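Local structure of glutathione S-transferase (6J3E) at residues Pro16-Ser21 against Thr40-Tyr45. The protein probably conjugates glutathione to electrophilic substrates, as a serine-type glutathione S-transferase of a wood-rotting fungus. Sequence-based numbering, arbitrary orientation.
Sequences PDKAWS and TIWVEY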
loop_
_atom_site.group_PDB
_atom_site.type_symbol
_atom_site.label_atom_id
_atom_site.label_comp_id
_atom_site.label_asym_id
_atom_site.label_seq_id
_atom_site.Cartn_x
_atom_site.Cartn_y
_atom_site.Cartn_z
ATOM N N PRO A 16 4.062 -33.205 -3.096
ATOM C CA PRO A 16 3.133 -34.255 -2.654
ATOM C C PRO A 16 1.918 -33.724 -1.912
ATOM O O PRO A 16 0.864 -34.371 -1.950
ATOM C CB PRO A 16 4.013 -35.121 -1.747
ATOM C CG PRO A 16 5.399 -34.946 -2.303
ATOM C CD PRO A 16 5.474 -33.551 -2.853
ATOM N N ASP A 17 2.029 -32.571 -1.236
ATOM C CA ASP A 17 0.868 -31.958 -0.588
ATOM C C ASP A 17 -0.243 -31.686 -1.561
ATOM O O ASP A 17 -1.406 -31.647 -1.156
ATOM C CB ASP A 17 1.213 -30.621 0.044
ATOM C CG ASP A 17 2.416 -30.692 0.905
ATOM O OD1 ASP A 17 2.357 -30.141 2.005
ATOM O OD2 ASP A 17 3.455 -31.243 0.475
ATOM N N LYS A 18 0.113 -31.477 -2.828
ATOM C CA LYS A 18 -0.679 -30.916 -3.918
ATOM C C LYS A 18 -1.151 -29.491 -3.636
ATOM O O LYS A 18 -1.937 -28.940 -4.416
ATOM C CB LYS A 18 -1.857 -31.830 -4.323
ATOM C CG LYS A 18 -3.087 -31.810 -3.464
ATOM C CD LYS A 18 -3.751 -33.184 -3.409
ATOM C CE LYS A 18 -4.287 -33.582 -4.756
ATOM N NZ LYS A 18 -5.304 -34.619 -4.594
ATOM N N ALA A 19 -0.640 -28.860 -2.575
ATOM C CA ALA A 19 -1.006 -27.493 -2.212
ATOM C C ALA A 19 0.085 -26.535 -2.676
ATOM O O ALA A 19 1.224 -26.613 -2.206
ATOM C CB ALA A 19 -1.217 -27.359 -0.705
ATOM N N TRP A 20 -0.266 -25.627 -3.583
ATOM C CA TRP A 20 0.712 -24.718 -4.177
ATOM C C TRP A 20 0.268 -23.262 -4.228
ATOM O O TRP A 20 1.130 -22.388 -4.341
ATOM C CB TRP A 20 1.029 -25.164 -5.605
ATOM C CG TRP A 20 -0.185 -25.051 -6.432
ATOM C CD1 TRP A 20 -1.140 -26.009 -6.620
ATOM C CD2 TRP A 20 -0.633 -23.891 -7.137
ATOM N NE1 TRP A 20 -2.140 -25.521 -7.422
ATOM C CE2 TRP A 20 -1.854 -24.221 -7.749
ATOM C CE3 TRP A 20 -0.107 -22.608 -7.326
ATOM C CZ2 TRP A 20 -2.564 -23.314 -8.523
ATOM C CZ3 TRP A 20 -0.814 -21.711 -8.090
ATOM C CH2 TRP A 20 -2.025 -22.067 -8.680
ATOM N N SER A 21 -1.027 -22.960 -4.176
ATOM C CA SER A 21 -1.518 -21.640 -4.561
ATOM C C SER A 21 -1.076 -20.571 -3.568
ATOM O O SER A 21 -1.061 -20.811 -2.357
ATOM C CB SER A 21 -3.044 -21.643 -4.662
ATOM O OG SER A 21 -3.563 -20.331 -4.611
ATOM N N THR A 40 -10.055 -30.388 3.382
ATOM C CA THR A 40 -9.728 -29.785 2.099
ATOM C C THR A 40 -10.511 -30.450 0.975
ATOM O O THR A 40 -10.572 -31.678 0.896
ATOM C CB THR A 40 -8.232 -29.868 1.806
ATOM O OG1 THR A 40 -7.522 -29.070 2.758
ATOM C CG2 THR A 40 -7.956 -29.322 0.393
ATOM N N ILE A 41 -11.094 -29.630 0.103
ATOM C CA ILE A 41 -11.804 -30.084 -1.086
ATOM C C ILE A 41 -11.067 -29.542 -2.314
ATOM O O ILE A 41 -11.011 -28.322 -2.521
ATOM C CB ILE A 41 -13.268 -29.625 -1.081
ATOM C CG1 ILE A 41 -13.982 -30.149 0.162
ATOM C CG2 ILE A 41 -13.937 -30.096 -2.331
ATOM C CD1 ILE A 41 -15.474 -29.981 0.152
ATOM N N TRP A 42 -10.533 -30.447 -3.139
ATOM C CA TRP A 42 -9.656 -30.088 -4.252
ATOM C C TRP A 42 -10.478 -29.800 -5.502
ATOM O O TRP A 42 -11.240 -30.656 -5.962
ATOM C CB TRP A 42 -8.640 -31.204 -4.503
ATOM C CG TRP A 42 -7.728 -31.406 -3.298
ATOM C CD1 TRP A 42 -7.814 -32.391 -2.345
ATOM C CD2 TRP A 42 -6.644 -30.558 -2.894
ATOM N NE1 TRP A 42 -6.831 -32.220 -1.396
ATOM C CE2 TRP A 42 -6.101 -31.104 -1.712
ATOM C CE3 TRP A 42 -6.075 -29.400 -3.424
ATOM C CZ2 TRP A 42 -5.020 -30.530 -1.060
ATOM C CZ3 TRP A 42 -4.991 -28.839 -2.783
ATOM C CH2 TRP A 42 -4.476 -29.401 -1.614
ATOM N N VAL A 43 -10.307 -28.601 -6.062
ATOM C CA VAL A 43 -11.124 -28.133 -7.176
ATOM C C VAL A 43 -10.225 -27.679 -8.316
ATOM O O VAL A 43 -9.323 -26.857 -8.120
ATOM C CB VAL A 43 -12.071 -26.999 -6.740
ATOM C CG1 VAL A 43 -12.810 -26.428 -7.951
ATOM C CG2 VAL A 43 -13.055 -27.517 -5.683
ATOM N N GLU A 44 -10.471 -28.211 -9.510
ATOM C CA GLU A 44 -9.699 -27.800 -10.670
ATOM C C GLU A 44 -10.118 -26.401 -11.096
ATOM O O GLU A 44 -11.266 -25.984 -10.902
ATOM C CB GLU A 44 -9.886 -28.784 -11.825
ATOM C CG GLU A 44 -9.374 -30.195 -11.556
ATOM C CD GLU A 44 -7.856 -30.282 -11.432
ATOM O OE1 GLU A 44 -7.152 -29.361 -11.902
ATOM O OE2 GLU A 44 -7.365 -31.280 -10.853
ATOM N N TYR A 45 -9.163 -25.675 -11.679
ATOM C CA TYR A 45 -9.399 -24.313 -12.157
ATOM C C TYR A 45 -10.695 -24.156 -12.936
ATOM O O TYR A 45 -11.470 -23.239 -12.615
ATOM C CB TYR A 45 -8.202 -23.850 -13.002
ATOM C CG TYR A 45 -7.325 -22.845 -12.298
ATOM C CD1 TYR A 45 -7.764 -21.537 -12.092
ATOM C CD2 TYR A 45 -6.068 -23.201 -11.819
ATOM C CE1 TYR A 45 -6.967 -20.607 -11.442
ATOM C CE2 TYR A 45 -5.262 -22.275 -11.156
ATOM C CZ TYR A 45 -5.714 -20.979 -10.978
ATOM O OH TYR A 45 -4.929 -20.051 -10.323
#
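The carbonyl oxygen of Ala19, whose methyl meets Trp42, is gripped by Arg220 NE and, weakly, by Trp25 NE1. These bonds help hold the loop of a beta-alpha-beta unit of the thioredoxin-like N-terminal domain: it leads from strand 5-9 into helix 22-34, where Ser21 OG caps Thr24 N, and it packs back on the end of the parallel strand 38-42. The contact illustrates how an indole can join loop to sheet with no hydrogen bond between 16-21 and 40-45. Lys18 lies over one face of Trp42, with CG 3.3 Å from the centroid of the six-membered ring in a CH-pi contact. Bends at chi2 (-146°) and chi3 (-66°) carry the chain along the indole, and NZ ends 4.2 Å from the centroid of the five-membered ring as a cation-pi partner. Thr40 CG2 lies over the opposite face, toward the rim, while Ala19 CB stands in the ring plane, 4.0 Å from Trp42 CH2. With an alanine in place of Trp42, the Lys18 ammonium would probably lose its aromatic partner and a gap would open beside the Ala19 methyl. Farther along, Tyr45, which also touches the glutathione-binding Arg151, sets its CE2 at the indole edge of Trp20, 3.9 Å from CZ2.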